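Local coordinates for DyP (Bjerkandera adusta, PDB 3VXJ), which probably uses heme b to reduce peroxide while oxidising dyes and phenolic compounds, at residues A[21-31]-A[117-128]. Numbering follows the deposited sequence.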
loop_
_atom_site.group_PDB
_atom_site.type_symbol
_atom_site.label_atom_id
_atom_site.label_comp_id
_atom_site.label_asym_id
_atom_site.label_seq_id
_atom_site.Cartn_x
_atom_site.Cartn_y
_atom_site.Cartn_z
ATOM N N LYS A 21 -7.423 7.116 9.340
ATOM C CA LYS A 21 -7.455 7.204 10.790
ATOM C C LYS A 21 -6.053 7.078 11.373
ATOM O O LYS A 21 -5.193 6.403 10.799
ATOM C CB LYS A 21 -8.377 6.128 11.372
ATOM C CG LYS A 21 -9.863 6.407 11.181
ATOM C CD LYS A 21 -10.352 7.573 12.031
ATOM C CE LYS A 21 -11.804 7.378 12.406
ATOM N NZ LYS A 21 -12.354 8.532 13.160
ATOM N N GLN A 22 -5.834 7.728 12.514
ATOM C CA GLN A 22 -4.527 7.722 13.178
ATOM C C GLN A 22 -4.076 6.333 13.648
ATOM O O GLN A 22 -2.877 6.065 13.722
ATOM C CB GLN A 22 -4.529 8.701 14.356
ATOM C CG GLN A 22 -4.484 10.183 13.957
ATOM C CD GLN A 22 -3.074 10.678 13.689
ATOM O OE1 GLN A 22 -2.183 10.541 14.530
ATOM N NE2 GLN A 22 -2.864 11.260 12.511
ATOM N N LYS A 23 -5.034 5.466 13.977
ATOM C CA LYS A 23 -4.735 4.112 14.446
ATOM C C LYS A 23 -5.495 3.118 13.589
ATOM O O LYS A 23 -6.604 3.398 13.144
ATOM C CB LYS A 23 -5.155 3.925 15.908
ATOM C CG LYS A 23 -4.749 5.043 16.875
ATOM C CD LYS A 23 -3.239 5.144 17.038
ATOM C CE LYS A 23 -2.893 6.183 18.085
ATOM N NZ LYS A 23 -1.420 6.354 18.279
ATOM N N GLU A 24 -4.910 1.954 13.344
ATOM C CA GLU A 24 -5.646 0.921 12.627
ATOM C C GLU A 24 -5.228 -0.444 13.134
ATOM O O GLU A 24 -4.054 -0.644 13.476
ATOM C CB GLU A 24 -5.403 1.034 11.117
ATOM C CG GLU A 24 -6.320 0.182 10.252
ATOM C CD GLU A 24 -6.052 0.354 8.772
ATOM O OE1 GLU A 24 -5.100 1.074 8.396
ATOM O OE2 GLU A 24 -6.787 -0.252 7.970
ATOM N N ARG A 25 -6.186 -1.369 13.199
ATOM C CA ARG A 25 -5.912 -2.745 13.603
ATOM C C ARG A 25 -6.469 -3.706 12.569
ATOM O O ARG A 25 -7.593 -3.544 12.076
ATOM C CB ARG A 25 -6.531 -3.044 14.965
ATOM C CG ARG A 25 -6.223 -4.455 15.486
ATOM C CD ARG A 25 -6.656 -4.624 16.928
ATOM N NE ARG A 25 -5.860 -3.786 17.813
ATOM C CZ ARG A 25 -6.172 -3.520 19.077
ATOM N NH1 ARG A 25 -7.275 -4.027 19.613
ATOM N NH2 ARG A 25 -5.378 -2.740 19.800
ATOM N N PHE A 26 -5.662 -4.703 12.236
ATOM C CA PHE A 26 -6.059 -5.755 11.321
ATOM C C PHE A 26 -6.236 -7.013 12.162
ATOM O O PHE A 26 -5.272 -7.520 12.747
ATOM C CB PHE A 26 -4.980 -5.959 10.261
ATOM C CG PHE A 26 -4.735 -4.744 9.394
ATOM C CD1 PHE A 26 -5.351 -4.640 8.154
ATOM C CD2 PHE A 26 -3.912 -3.700 9.830
ATOM C CE1 PHE A 26 -5.143 -3.519 7.347
ATOM C CE2 PHE A 26 -3.703 -2.572 9.029
ATOM C CZ PHE A 26 -4.318 -2.484 7.794
ATOM N N VAL A 27 -7.481 -7.467 12.282
ATOM C CA VAL A 27 -7.804 -8.645 13.089
ATOM C C VAL A 27 -8.007 -9.813 12.133
ATOM O O VAL A 27 -9.024 -9.892 11.425
ATOM C CB VAL A 27 -9.071 -8.436 13.958
ATOM C CG1 VAL A 27 -9.336 -9.670 14.799
ATOM C CG2 VAL A 27 -8.933 -7.203 14.862
ATOM N N PHE A 28 -7.016 -10.691 12.085
ATOM C CA PHE A 28 -7.039 -11.854 11.205
ATOM C C PHE A 28 -7.718 -13.004 11.922
ATOM O O PHE A 28 -7.439 -13.254 13.091
ATOM C CB PHE A 28 -5.618 -12.231 10.763
ATOM C CG PHE A 28 -4.913 -11.127 10.020
ATOM C CD1 PHE A 28 -5.105 -10.957 8.651
ATOM C CD2 PHE A 28 -4.108 -10.216 10.701
ATOM C CE1 PHE A 28 -4.473 -9.921 7.968
ATOM C CE2 PHE A 28 -3.484 -9.180 10.027
ATOM C CZ PHE A 28 -3.662 -9.026 8.667
ATOM N N PHE A 29 -8.609 -13.698 11.228
ATOM C CA PHE A 29 -9.408 -14.722 11.876
ATOM C C PHE A 29 -9.596 -15.965 11.024
ATOM O O PHE A 29 -9.393 -15.951 9.796
ATOM C CB PHE A 29 -10.772 -14.151 12.316
ATOM C CG PHE A 29 -11.669 -13.762 11.173
ATOM C CD1 PHE A 29 -12.576 -14.682 10.641
ATOM C CD2 PHE A 29 -11.598 -12.491 10.605
ATOM C CE1 PHE A 29 -13.392 -14.346 9.577
ATOM C CE2 PHE A 29 -12.425 -12.145 9.546
ATOM C CZ PHE A 29 -13.317 -13.076 9.022
ATOM N N GLN A 30 -9.975 -17.038 11.711
ATOM C CA GLN A 30 -10.489 -18.259 11.116
ATOM C C GLN A 30 -11.948 -18.402 11.504
ATOM O O GLN A 30 -12.334 -18.050 12.623
ATOM C CB GLN A 30 -9.782 -19.476 11.700
ATOM C CG GLN A 30 -8.341 -19.668 11.401
ATOM C CD GLN A 30 -7.836 -20.976 12.005
ATOM O OE1 GLN A 30 -8.519 -22.005 11.950
ATOM N NE2 GLN A 30 -6.644 -20.939 12.590
ATOM N N VAL A 31 -12.743 -18.968 10.603
ATOM C CA VAL A 31 -14.127 -19.327 10.898
ATOM C C VAL A 31 -14.165 -20.728 11.511
ATOM O O VAL A 31 -13.653 -21.675 10.923
ATOM C CB VAL A 31 -14.992 -19.310 9.614
ATOM C CG1 VAL A 31 -16.414 -19.792 9.897
ATOM C CG2 VAL A 31 -15.023 -17.923 8.989
ATOM N N ILE A 117 -5.640 -18.362 7.476
ATOM C CA ILE A 117 -6.398 -17.129 7.642
ATOM C C ILE A 117 -7.600 -17.134 6.702
ATOM O O ILE A 117 -7.450 -17.375 5.498
ATOM C CB ILE A 117 -5.509 -15.903 7.359
ATOM C CG1 ILE A 117 -4.423 -15.788 8.431
ATOM C CG2 ILE A 117 -6.344 -14.621 7.300
ATOM C CD1 ILE A 117 -3.320 -14.810 8.094
ATOM N N HIS A 118 -8.777 -16.887 7.273
ATOM C CA HIS A 118 -10.030 -16.831 6.520
ATOM C C HIS A 118 -10.486 -15.420 6.174
ATOM O O HIS A 118 -11.279 -15.216 5.245
ATOM C CB HIS A 118 -11.130 -17.542 7.295
ATOM C CG HIS A 118 -10.989 -19.026 7.290
ATOM N ND1 HIS A 118 -11.717 -19.849 8.121
ATOM C CD2 HIS A 118 -10.179 -19.839 6.571
ATOM C CE1 HIS A 118 -11.376 -21.104 7.902
ATOM N NE2 HIS A 118 -10.446 -21.126 6.965
ATOM N N GLY A 119 -10.006 -14.443 6.927
ATOM C CA GLY A 119 -10.415 -13.078 6.670
ATOM C C GLY A 119 -9.734 -12.097 7.584
ATOM O O GLY A 119 -8.927 -12.474 8.441
ATOM N N VAL A 120 -10.077 -10.830 7.392
ATOM C CA VAL A 120 -9.532 -9.746 8.192
ATOM C C VAL A 120 -10.591 -8.670 8.435
ATOM O O VAL A 120 -11.278 -8.235 7.496
ATOM C CB VAL A 120 -8.238 -9.157 7.535
ATOM C CG1 VAL A 120 -8.504 -8.590 6.121
ATOM C CG2 VAL A 120 -7.590 -8.128 8.453
ATOM N N PHE A 121 -10.728 -8.266 9.697
ATOM C CA PHE A 121 -11.462 -7.057 10.042
ATOM C C PHE A 121 -10.442 -5.926 10.098
ATOM O O PHE A 121 -9.423 -6.055 10.779
ATOM C CB PHE A 121 -12.111 -7.146 11.426
ATOM C CG PHE A 121 -13.237 -8.140 11.534
ATOM C CD1 PHE A 121 -14.559 -7.734 11.374
ATOM C CD2 PHE A 121 -12.982 -9.464 11.870
ATOM C CE1 PHE A 121 -15.609 -8.644 11.501
ATOM C CE2 PHE A 121 -14.019 -10.385 12.004
ATOM C CZ PHE A 121 -15.339 -9.974 11.825
ATOM N N LEU A 122 -10.698 -4.845 9.372
ATOM C CA LEU A 122 -9.873 -3.639 9.443
ATOM C C LEU A 122 -10.627 -2.636 10.278
ATOM O O LEU A 122 -11.733 -2.250 9.917
ATOM C CB LEU A 122 -9.657 -3.019 8.058
ATOM C CG LEU A 122 -9.059 -3.759 6.872
ATOM C CD1 LEU A 122 -10.065 -4.715 6.235
ATOM C CD2 LEU A 122 -8.607 -2.716 5.866
ATOM N N ILE A 123 -10.010 -2.197 11.368
ATOM C CA ILE A 123 -10.644 -1.253 12.280
ATOM C C ILE A 123 -9.807 0.014 12.304
ATOM O O ILE A 123 -8.633 -0.038 12.680
ATOM C CB ILE A 123 -10.737 -1.806 13.729
ATOM C CG1 ILE A 123 -11.410 -3.180 13.764
ATOM C CG2 ILE A 123 -11.477 -0.805 14.637
ATOM C CD1 ILE A 123 -11.185 -3.955 15.055
ATOM N N GLY A 124 -10.388 1.134 11.885
ATOM C CA GLY A 124 -9.689 2.421 11.892
ATOM C C GLY A 124 -10.282 3.303 12.964
ATOM O O GLY A 124 -11.497 3.454 13.038
ATOM N N SER A 125 -9.438 3.862 13.823
ATOM C CA SER A 125 -9.938 4.722 14.898
ATOM C C SER A 125 -8.880 5.711 15.360
ATOM O O SER A 125 -7.773 5.744 14.835
ATOM C CB SER A 125 -10.473 3.883 16.066
ATOM O OG SER A 125 -11.272 4.678 16.923
ATOM N N ASP A 126 -9.228 6.522 16.347
ATOM C CA ASP A 126 -8.365 7.614 16.770
ATOM C C ASP A 126 -7.391 7.238 17.887
ATOM O O ASP A 126 -6.391 7.936 18.079
ATOM C CB ASP A 126 -9.222 8.794 17.233
ATOM C CG ASP A 126 -9.966 9.487 16.096
ATOM O OD1 ASP A 126 -9.618 9.300 14.912
ATOM O OD2 ASP A 126 -10.914 10.243 16.401
ATOM N N GLN A 127 -7.697 6.179 18.641
ATOM C CA GLN A 127 -6.917 5.787 19.822
ATOM C C GLN A 127 -6.876 4.270 19.954
ATOM O O GLN A 127 -7.823 3.587 19.566
ATOM C CB GLN A 127 -7.517 6.374 21.106
ATOM C CG GLN A 127 -7.584 7.909 21.166
ATOM C CD GLN A 127 -6.236 8.582 21.429
ATOM O OE1 GLN A 127 -5.935 8.947 22.559
ATOM N NE2 GLN A 127 -5.429 8.750 20.381
ATOM N N ASP A 128 -5.792 3.757 20.529
ATOM C CA ASP A 128 -5.647 2.324 20.755
ATOM C C ASP A 128 -6.762 1.750 21.635
ATOM O O ASP A 128 -7.260 0.660 21.376
ATOM C CB ASP A 128 -4.274 2.009 21.342
ATOM C CG ASP A 128 -3.163 2.172 20.338
ATOM O OD1 ASP A 128 -3.428 2.069 19.122
ATOM O OD2 ASP A 128 -2.014 2.393 20.770
HETATM O O HOH W 1 -0.364 3.742 19.136
#
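Phe29 and the pair His118 and Gly119 form a classic beta bulge, a worked example of how two antiparallel strands can absorb an extra residue. The strands, 23-31 and 119-125, are the central pair of the four-stranded antiparallel sheet in the first ferredoxin-like half of the DyP-type fold. Phe29 O takes both bulge N-H groups, 2.8 Å from His118 N and a longer 3.3 Å from Gly119 N. His118 then turns its ring to the neighbouring strand, where ND1 accepts the N-H of Val31 at 2.8 Å, nearly straight at 168° though tilted from the ring plane. A leucine in place of His118 would probably leave the Val31 N-H without this acceptor and the strand end less firmly held.

Phe29 is worth following outward. Its CB carries the ring between backbone N and carbonyl carbon (chi1 67°), a torsion that swings it across the neighbouring strand. Phe29 CG and CD2 lie beside Gly119 O, CD2 the nearer; Phe29 CE2 comes 3.3 Å from Gly119 C and also meets Phe121 CE2, and Phe29 CZ reaches Gly119 CA, which lies over the ring face in a CH-pi contact. With no side chain at Gly119, the ring can lie against its backbone. The two phenylalanine rings meet obliquely, planes at 42°, on the face covered by helix 128-142. On the other face Val120 CG2 sits over the Phe28 ring, which also meets Phe112 and Phe220 edge-to-face. At the far end, Lys23 NZ and Asp128 OD2 share a water, 2.9 Å from NZ and 2.7 Å from OD2.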